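Local atomic coordinates of pectinesterase A (Erwinia chrysanthemi, PDB entry 2NTP), a protein that catalyses the hydrolysis of methyl esters of galacturonosyl units in pectin, releasing methanol, the first step in soft-rotting of plant tissue. Residues L220-S225 with T265-T270; R300-K305 with R318-A323. All blocks are in the same frame, centred on the assembly; numbering follows the deposited sequence.

Contact 1 (L220-S225 with T265-T270)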
ATOM      1  N   LEU A 220     -10.621  -0.382  -3.013  1.00  6.62           N
ATOM      2  CA  LEU A 220      -9.983   0.413  -1.963  1.00  6.41           C
ATOM      3  C   LEU A 220     -11.023   1.308  -1.314  1.00  6.42           C
ATOM      4  O   LEU A 220     -11.627   2.153  -1.983  1.00  6.56           O
ATOM      5  CB  LEU A 220      -8.830   1.243  -2.537  1.00  6.40           C
ATOM      6  CG  LEU A 220      -7.866   0.492  -3.470  1.00  6.14           C
ATOM      7  CD1 LEU A 220      -6.849   1.447  -4.064  1.00  5.61           C
ATOM      8  CD2 LEU A 220      -7.170  -0.662  -2.754  1.00  6.47           C
ATOM      9  N   VAL A 221     -11.234   1.108  -0.014  1.00  6.13           N
ATOM     10  CA  VAL A 221     -12.250   1.850   0.732  1.00  6.30           C
ATOM     11  C   VAL A 221     -11.573   2.551   1.904  1.00  6.42           C
ATOM     12  O   VAL A 221     -10.995   1.899   2.784  1.00  6.00           O
ATOM     13  CB  VAL A 221     -13.405   0.929   1.207  1.00  6.43           C
ATOM     14  CG1 VAL A 221     -14.486   1.737   1.938  1.00  6.67           C
ATOM     15  CG2 VAL A 221     -14.018   0.167   0.016  1.00  6.79           C
ATOM     16  N   ILE A 222     -11.626   3.880   1.897  1.00  6.45           N
ATOM     17  CA  ILE A 222     -10.934   4.690   2.904  1.00  7.00           C
ATOM     18  C   ILE A 222     -11.965   5.424   3.763  1.00  6.97           C
ATOM     19  O   ILE A 222     -12.749   6.224   3.246  1.00  7.58           O
ATOM     20  CB  ILE A 222      -9.938   5.693   2.248  1.00  7.09           C
ATOM     21  CG1 ILE A 222      -8.803   4.950   1.534  1.00  8.03           C
ATOM     22  CG2 ILE A 222      -9.329   6.630   3.295  1.00  7.45           C
ATOM     23  CD1 ILE A 222      -9.003   4.795   0.038  1.00 11.45           C
ATOM     24  N   THR A 223     -11.965   5.143   5.064  1.00  7.15           N
ATOM     25  CA  THR A 223     -12.990   5.683   5.970  1.00  7.03           C
ATOM     26  C   THR A 223     -12.382   6.407   7.167  1.00  7.19           C
ATOM     27  O   THR A 223     -11.375   5.963   7.726  1.00  6.49           O
ATOM     28  CB  THR A 223     -13.959   4.571   6.497  1.00  7.31           C
ATOM     29  OG1 THR A 223     -13.243   3.638   7.318  1.00  6.89           O
ATOM     30  CG2 THR A 223     -14.623   3.826   5.352  1.00  7.56           C
ATOM     31  N   ASN A 224     -13.008   7.517   7.560  1.00  7.56           N
ATOM     32  CA  ASN A 224     -12.655   8.220   8.799  1.00  8.17           C
ATOM     33  C   ASN A 224     -11.159   8.505   8.889  1.00  8.01           C
ATOM     34  O   ASN A 224     -10.541   8.355   9.947  1.00  8.59           O
ATOM     35  CB  ASN A 224     -13.122   7.416  10.020  1.00  8.75           C
ATOM     36  CG  ASN A 224     -14.576   6.969   9.911  1.00  9.76           C
ATOM     37  OD1 ASN A 224     -14.886   5.778  10.044  1.00 13.93           O
ATOM     38  ND2 ASN A 224     -15.471   7.915   9.669  1.00 10.19           N
ATOM     39  N   SER A 225     -10.582   8.923   7.767  1.00  7.54           N
ATOM     40  CA  SER A 225      -9.143   9.090   7.668  1.00  7.66           C
ATOM     41  C   SER A 225      -8.749  10.536   7.396  1.00  7.56           C
ATOM     42  O   SER A 225      -9.597  11.430   7.360  1.00  7.55           O
ATOM     43  CB  SER A 225      -8.589   8.153   6.589  1.00  7.59           C
ATOM     44  OG  SER A 225      -8.655   6.809   7.033  1.00  7.82           O
ATOM     45  N   THR A 265     -12.076   3.214  -5.887  1.00  6.07           N
ATOM     46  CA  THR A 265     -11.600   3.893  -4.686  1.00  6.20           C
ATOM     47  C   THR A 265     -12.753   4.727  -4.160  1.00  6.44           C
ATOM     48  O   THR A 265     -13.304   5.564  -4.888  1.00  6.44           O
ATOM     49  CB  THR A 265     -10.396   4.820  -4.954  1.00  6.37           C
ATOM     50  OG1 THR A 265      -9.298   4.050  -5.448  1.00  5.78           O
ATOM     51  CG2 THR A 265      -9.966   5.515  -3.670  1.00  6.49           C
ATOM     52  N   VAL A 266     -13.123   4.479  -2.904  1.00  6.27           N
ATOM     53  CA  VAL A 266     -14.182   5.243  -2.249  1.00  6.75           C
ATOM     54  C   VAL A 266     -13.651   5.856  -0.957  1.00  7.05           C
ATOM     55  O   VAL A 266     -13.068   5.151  -0.122  1.00  7.33           O
ATOM     56  CB  VAL A 266     -15.428   4.373  -1.962  1.00  6.79           C
ATOM     57  CG1 VAL A 266     -16.524   5.215  -1.319  1.00  6.97           C
ATOM     58  CG2 VAL A 266     -15.944   3.732  -3.249  1.00  6.57           C
ATOM     59  N   PHE A 267     -13.835   7.169  -0.821  1.00  7.12           N
ATOM     60  CA  PHE A 267     -13.495   7.902   0.399  1.00  7.28           C
ATOM     61  C   PHE A 267     -14.778   8.242   1.138  1.00  7.42           C
ATOM     62  O   PHE A 267     -15.687   8.834   0.557  1.00  7.58           O
ATOM     63  CB  PHE A 267     -12.755   9.203   0.078  1.00  7.63           C
ATOM     64  CG  PHE A 267     -11.360   9.003  -0.438  1.00  7.61           C
ATOM     65  CD1 PHE A 267     -11.120   8.874  -1.805  1.00  8.36           C
ATOM     66  CD2 PHE A 267     -10.274   8.958   0.440  1.00  8.38           C
ATOM     67  CE1 PHE A 267      -9.828   8.691  -2.288  1.00  7.64           C
ATOM     68  CE2 PHE A 267      -8.978   8.775  -0.036  1.00  8.70           C
ATOM     69  CZ  PHE A 267      -8.756   8.642  -1.404  1.00  8.18           C
ATOM     70  N   LEU A 268     -14.840   7.880   2.417  1.00  7.53           N
ATOM     71  CA  LEU A 268     -15.974   8.261   3.262  1.00  7.76           C
ATOM     72  C   LEU A 268     -15.516   8.972   4.527  1.00  7.84           C
ATOM     73  O   LEU A 268     -14.603   8.503   5.208  1.00  7.96           O
ATOM     74  CB  LEU A 268     -16.837   7.051   3.627  1.00  7.83           C
ATOM     75  CG  LEU A 268     -17.384   6.195   2.481  1.00  7.83           C
ATOM     76  CD1 LEU A 268     -16.532   4.940   2.336  1.00  8.04           C
ATOM     77  CD2 LEU A 268     -18.836   5.831   2.737  1.00  9.37           C
ATOM     78  N   ASN A 269     -16.154  10.105   4.829  1.00  8.21           N
ATOM     79  CA  ASN A 269     -15.885  10.863   6.061  1.00  8.50           C
ATOM     80  C   ASN A 269     -14.389  11.110   6.291  1.00  8.52           C
ATOM     81  O   ASN A 269     -13.868  10.917   7.398  1.00  8.75           O
ATOM     82  CB  ASN A 269     -16.514  10.147   7.267  1.00  8.96           C
ATOM     83  CG  ASN A 269     -18.021   9.968   7.122  1.00 11.01           C
ATOM     84  OD1 ASN A 269     -18.525   8.841   7.046  1.00 14.00           O
ATOM     85  ND2 ASN A 269     -18.746  11.081   7.078  1.00 12.33           N
ATOM     86  N   THR A 270     -13.710  11.549   5.236  1.00  8.02           N
ATOM     87  CA  THR A 270     -12.260  11.698   5.253  1.00  8.23           C
ATOM     88  C   THR A 270     -11.845  13.151   5.014  1.00  8.54           C
ATOM     89  O   THR A 270     -12.385  13.817   4.135  1.00  8.34           O
ATOM     90  CB  THR A 270     -11.613  10.718   4.238  1.00  8.43           C
ATOM     91  OG1 THR A 270     -11.721   9.390   4.758  1.00  8.40           O
ATOM     92  CG2 THR A 270     -10.138  11.033   3.994  1.00  8.14           C
TER
HETATM   93  O   HOH W   1     -14.744  10.811  10.323  1.00 37.79           O
HETATM   94  O   HOH W   2     -11.778  11.805   9.126  1.00 13.68           O
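Strands 220-223 and 264-268 are successive rungs of a parallel beta-sheet, pairing L220 with T265, V221 with V266, I222 with F267 and T223 with L268. The backbone bonds swing from one strand to the other: V266 N to L220 O, I222 N to V266 O (2.8 Å), L268 N to I222 O, then N224 N to L268 O. That last oxygen is gripped twice, since T270 OG1 also donates to it from above its carbonyl plane.

Pectinesterases fold as a right-handed parallel beta-helix, and the two faces of these rungs behave differently. L220, I222, T265 and F267 point into the coil, towards side chains of strand 205-210 and F185. With CG1 placed beside the backbone N (chi1 -65°), I222 extends CD1 over one face of the F267 ring, 4.3 Å from its centroid, as a CH-pi contact, while its CB sits near the ring's CD2. T265 keeps its hydroxyl busy with T208. On the outer face L268 CD1 wedges against T223 CG2 (3.7 Å) and V221 CG1.

At the turn, N224 and N269 both adopt left-handed backbone angles, and their side chains lie side by side with amide planes 10° apart, a pairing reminiscent of one step in the asparagine ladders of other beta-helices. N224 ND2 rests on N269 CB at 3.4 Å, and N224 OD1 accepts from N186 ND2. One water bridges N224 ND2 and N269 O; a second joins that oxygen to S225 O. Just past the turn S225 N reaches T270 OG1 (3.3 Å), which makes the threonine hydroxyl both donor and acceptor, and S225 OG folds back onto T223 O.

Contact 2 (R300-K305 with R318-A323); sequences RFFEYK and RQLTDA
R318, Y304 and L320 have the most surface buried by this contact, with F302 close behind, each fitted against a different part of the edge formed by residues 300-305. Bends at chi2 and chi3 (the latter 83°) lay the R318 chain alongside CD1, CE1 and CZ of F302: CB lies 3.7 Å from F302 CD1, and NH2 comes within 3.6 Å of F302 CZ. The guanidinium and ring meet obliquely. F301 O lies over one face of the guanidinium, near its rim, while NH2 makes its hydrogen bond to S299 O.

L320 comes in between the two aromatic residues. Its CD2 packs on F302 CB at 3.7 Å, its CB faces Y304 CD1, and the backbone beneath is pinned by L320 N to E303 O (2.9 Å). With E303 N to R318 O (3.1 Å), this makes a single beta bridge between E303 and Q319. Water 3 spans R318 O and E303 OE1, an oxygen that also forms a salt bridge with R317; E303 OE2 is hydrogen-bonded to S306 OG.

Y304 swings its ring out with CG anti to the backbone N (chi1 180°), presenting an edge to L320 O, which lies 3.4 Å from CD1. At the end of the ring OH donates to D322 OD1 (2.6 Å), arriving 38° out of the carboxylate plane, while K305 CG covers one ring face. K305 NZ stays short of a salt bridge with D322, and water 6 links the two.

The tyrosine thus ties the last parallel strand, 300-304, to the first turn of helix 322-325, which T321 caps at its N terminus. L320 also touches Y328, and on its other edge strand 300-304 pairs with strand 264-268.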
ATOM      1  N   ARG A 300     -14.679   3.495 -10.867  1.00  9.52           N
ATOM      2  CA  ARG A 300     -15.543   3.516  -9.681  1.00  9.01           C
ATOM      3  C   ARG A 300     -14.931   4.393  -8.592  1.00  8.75           C
ATOM      4  O   ARG A 300     -14.467   3.907  -7.556  1.00  8.35           O
ATOM      5  CB  ARG A 300     -15.840   2.094  -9.186  1.00  8.99           C
ATOM      6  CG  ARG A 300     -16.644   1.256 -10.174  1.00  9.34           C
ATOM      7  CD  ARG A 300     -16.835  -0.166  -9.683  1.00  9.39           C
ATOM      8  NE  ARG A 300     -15.635  -0.984  -9.854  1.00  9.06           N
ATOM      9  CZ  ARG A 300     -15.502  -2.227  -9.396  1.00  8.65           C
ATOM     10  NH1 ARG A 300     -16.492  -2.802  -8.719  1.00 10.64           N
ATOM     11  NH2 ARG A 300     -14.380  -2.894  -9.602  1.00  8.27           N
ATOM     12  N   PHE A 301     -14.934   5.697  -8.862  1.00  8.64           N
ATOM     13  CA  PHE A 301     -14.296   6.694  -8.008  1.00  8.43           C
ATOM     14  C   PHE A 301     -15.354   7.564  -7.332  1.00  8.55           C
ATOM     15  O   PHE A 301     -16.057   8.330  -8.007  1.00  8.82           O
ATOM     16  CB  PHE A 301     -13.383   7.593  -8.850  1.00  8.48           C
ATOM     17  CG  PHE A 301     -12.138   6.917  -9.390  1.00  7.85           C
ATOM     18  CD1 PHE A 301     -11.693   5.691  -8.903  1.00  8.86           C
ATOM     19  CD2 PHE A 301     -11.377   7.561 -10.368  1.00  8.12           C
ATOM     20  CE1 PHE A 301     -10.526   5.102  -9.407  1.00  8.72           C
ATOM     21  CE2 PHE A 301     -10.204   6.983 -10.872  1.00  8.67           C
ATOM     22  CZ  PHE A 301      -9.781   5.751 -10.389  1.00  8.93           C
ATOM     23  N   PHE A 302     -15.468   7.451  -6.007  1.00  8.64           N
ATOM     24  CA  PHE A 302     -16.521   8.163  -5.270  1.00  8.88           C
ATOM     25  C   PHE A 302     -16.057   8.736  -3.942  1.00  8.60           C
ATOM     26  O   PHE A 302     -15.096   8.251  -3.346  1.00  7.97           O
ATOM     27  CB  PHE A 302     -17.716   7.242  -5.005  1.00  9.67           C
ATOM     28  CG  PHE A 302     -18.323   6.650  -6.244  1.00 10.24           C
ATOM     29  CD1 PHE A 302     -19.222   7.386  -7.015  1.00 12.00           C
ATOM     30  CD2 PHE A 302     -18.006   5.354  -6.635  1.00 11.54           C
ATOM     31  CE1 PHE A 302     -19.788   6.835  -8.167  1.00 12.60           C
ATOM     32  CE2 PHE A 302     -18.565   4.798  -7.788  1.00 12.19           C
ATOM     33  CZ  PHE A 302     -19.456   5.543  -8.552  1.00 12.00           C
ATOM     34  N   GLU A 303     -16.772   9.762  -3.481  1.00  8.27           N
ATOM     35  CA  GLU A 303     -16.573  10.334  -2.158  1.00  8.21           C
ATOM     36  C   GLU A 303     -17.896  10.426  -1.408  1.00  8.44           C
ATOM     37  O   GLU A 303     -18.971  10.459  -2.013  1.00  8.41           O
ATOM     38  CB  GLU A 303     -15.969  11.733  -2.252  1.00  8.28           C
ATOM     39  CG  GLU A 303     -14.516  11.769  -2.664  1.00  8.11           C
ATOM     40  CD  GLU A 303     -14.068  13.175  -2.978  1.00  8.94           C
ATOM     41  OE1 GLU A 303     -14.183  13.582  -4.150  1.00  8.82           O
ATOM     42  OE2 GLU A 303     -13.627  13.878  -2.046  1.00  8.74           O
ATOM     43  N   TYR A 304     -17.800  10.482  -0.086  1.00  8.59           N
ATOM     44  CA  TYR A 304     -18.950  10.727   0.759  1.00  9.02           C
ATOM     45  C   TYR A 304     -18.502  11.587   1.930  1.00  8.93           C
ATOM     46  O   TYR A 304     -17.663  11.176   2.723  1.00  8.72           O
ATOM     47  CB  TYR A 304     -19.557   9.411   1.252  1.00  9.51           C
ATOM     48  CG  TYR A 304     -20.764   9.595   2.153  1.00 10.27           C
ATOM     49  CD1 TYR A 304     -22.005   9.959   1.628  1.00 10.84           C
ATOM     50  CD2 TYR A 304     -20.661   9.400   3.530  1.00 11.02           C
ATOM     51  CE1 TYR A 304     -23.114  10.123   2.455  1.00 11.41           C
ATOM     52  CE2 TYR A 304     -21.765   9.558   4.367  1.00 11.76           C
ATOM     53  CZ  TYR A 304     -22.987   9.921   3.823  1.00 11.50           C
ATOM     54  OH  TYR A 304     -24.077  10.081   4.652  1.00 12.78           O
ATOM     55  N   LYS A 305     -19.049  12.796   1.994  1.00  8.93           N
ATOM     56  CA  LYS A 305     -18.805  13.733   3.093  1.00  9.01           C
ATOM     57  C   LYS A 305     -17.318  13.973   3.391  1.00  8.65           C
ATOM     58  O   LYS A 305     -16.892  13.978   4.550  1.00  8.47           O
ATOM     59  CB  LYS A 305     -19.595  13.315   4.345  1.00  9.52           C
ATOM     60  CG  LYS A 305     -21.098  13.297   4.090  1.00 11.47           C
ATOM     61  CD  LYS A 305     -21.911  13.106   5.353  1.00 15.51           C
ATOM     62  CE  LYS A 305     -23.384  13.369   5.063  1.00 17.76           C
ATOM     63  NZ  LYS A 305     -24.245  13.265   6.278  1.00 20.06           N
ATOM     64  N   ARG A 318     -17.760  12.606  -8.149  1.00 14.58           N
ATOM     65  CA  ARG A 318     -19.049  11.999  -7.838  1.00 14.54           C
ATOM     66  C   ARG A 318     -19.205  11.696  -6.356  1.00 14.16           C
ATOM     67  O   ARG A 318     -18.247  11.303  -5.680  1.00 13.43           O
ATOM     68  CB  ARG A 318     -19.284  10.734  -8.669  1.00 14.80           C
ATOM     69  CG  ARG A 318     -19.358  10.982 -10.172  1.00 16.44           C
ATOM     70  CD  ARG A 318     -18.224  10.281 -10.910  1.00 20.21           C
ATOM     71  NE  ARG A 318     -18.554   8.888 -11.166  1.00 21.46           N
ATOM     72  CZ  ARG A 318     -17.691   7.933 -11.502  1.00 21.33           C
ATOM     73  NH1 ARG A 318     -16.391   8.186 -11.624  1.00 20.78           N
ATOM     74  NH2 ARG A 318     -18.141   6.705 -11.708  1.00 22.19           N
ATOM     75  N   GLN A 319     -20.426  11.885  -5.870  1.00 13.80           N
ATOM     76  CA  GLN A 319     -20.741  11.739  -4.461  1.00 13.76           C
ATOM     77  C   GLN A 319     -21.732  10.610  -4.247  1.00 13.95           C
ATOM     78  O   GLN A 319     -22.662  10.426  -5.038  1.00 14.00           O
ATOM     79  CB  GLN A 319     -21.326  13.043  -3.912  1.00 13.76           C
ATOM     80  CG  GLN A 319     -20.460  14.279  -4.152  1.00 13.64           C
ATOM     81  CD  GLN A 319     -19.172  14.274  -3.345  1.00 13.72           C
ATOM     82  OE1 GLN A 319     -19.173  13.964  -2.152  1.00 13.63           O
ATOM     83  NE2 GLN A 319     -18.064  14.620  -3.996  1.00 13.00           N
ATOM     84  N   LEU A 320     -21.531   9.856  -3.173  1.00 13.91           N
ATOM     85  CA  LEU A 320     -22.485   8.831  -2.772  1.00 14.11           C
ATOM     86  C   LEU A 320     -23.676   9.462  -2.067  1.00 14.60           C
ATOM     87  O   LEU A 320     -23.533  10.471  -1.370  1.00 14.38           O
ATOM     88  CB  LEU A 320     -21.829   7.815  -1.828  1.00 13.81           C
ATOM     89  CG  LEU A 320     -20.630   6.987  -2.296  1.00 13.28           C
ATOM     90  CD1 LEU A 320     -20.193   6.061  -1.172  1.00 12.38           C
ATOM     91  CD2 LEU A 320     -20.948   6.188  -3.558  1.00 13.03           C
ATOM     92  N   THR A 321     -24.848   8.859  -2.248  1.00 15.54           N
ATOM     93  CA  THR A 321     -26.014   9.182  -1.429  1.00 16.13           C
ATOM     94  C   THR A 321     -25.837   8.534  -0.051  1.00 16.46           C
ATOM     95  O   THR A 321     -24.971   7.670   0.126  1.00 16.12           O
ATOM     96  CB  THR A 321     -27.320   8.656  -2.064  1.00 16.23           C
ATOM     97  OG1 THR A 321     -27.274   7.226  -2.131  1.00 16.93           O
ATOM     98  CG2 THR A 321     -27.521   9.224  -3.472  1.00 16.66           C
ATOM     99  N   ASP A 322     -26.661   8.937   0.917  1.00 16.81           N
ATOM    100  CA  ASP A 322     -26.663   8.308   2.242  1.00 17.26           C
ATOM    101  C   ASP A 322     -26.876   6.792   2.145  1.00 17.14           C
ATOM    102  O   ASP A 322     -26.167   6.013   2.786  1.00 17.15           O
ATOM    103  CB  ASP A 322     -27.745   8.922   3.139  1.00 17.63           C
ATOM    104  CG  ASP A 322     -27.469  10.377   3.493  1.00 18.80           C
ATOM    105  OD1 ASP A 322     -26.292  10.811   3.463  1.00 19.11           O
ATOM    106  OD2 ASP A 322     -28.444  11.094   3.813  1.00 20.43           O
ATOM    107  N   ALA A 323     -27.851   6.387   1.332  1.00 17.12           N
ATOM    108  CA  ALA A 323     -28.150   4.973   1.099  1.00 16.84           C
ATOM    109  C   ALA A 323     -26.956   4.216   0.517  1.00 16.69           C
ATOM    110  O   ALA A 323     -26.661   3.097   0.942  1.00 16.58           O
ATOM    111  CB  ALA A 323     -29.370   4.828   0.192  1.00 17.25           C
TER
HETATM  112  O   HOH W   3     -15.459  11.931  -5.926  1.00  8.92           O
HETATM  113  O   HOH W   4     -15.495  15.917  -2.335  1.00 16.26           O
HETATM  114  O   HOH W   5     -20.832  13.657  -0.055  1.00 13.14           O
HETATM  115  O   HOH W   6     -26.738  13.846   4.652  1.00 79.71           O

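In the fold
From the N terminus, the chain lays down coil after coil of the beta-helix before contact 1 begins at residue 220. Contact 1 closes one full turn: the chain leaves through strands 226-229 and 239-242, passes the substrate-binding residues R243, W245 and T248, and returns as 264-268. The next turn brings it to 300-304, the outermost strand of the same sheet, where F267 O meets Y304 N and N269 N meets Y304 O. Contact 2 then closes a much shorter loop, residues 306-317, bringing the chain back along the outer edge of that strand. The two contacts follow in series, neither nested nor crossed, and V266 packs against L320 where they touch.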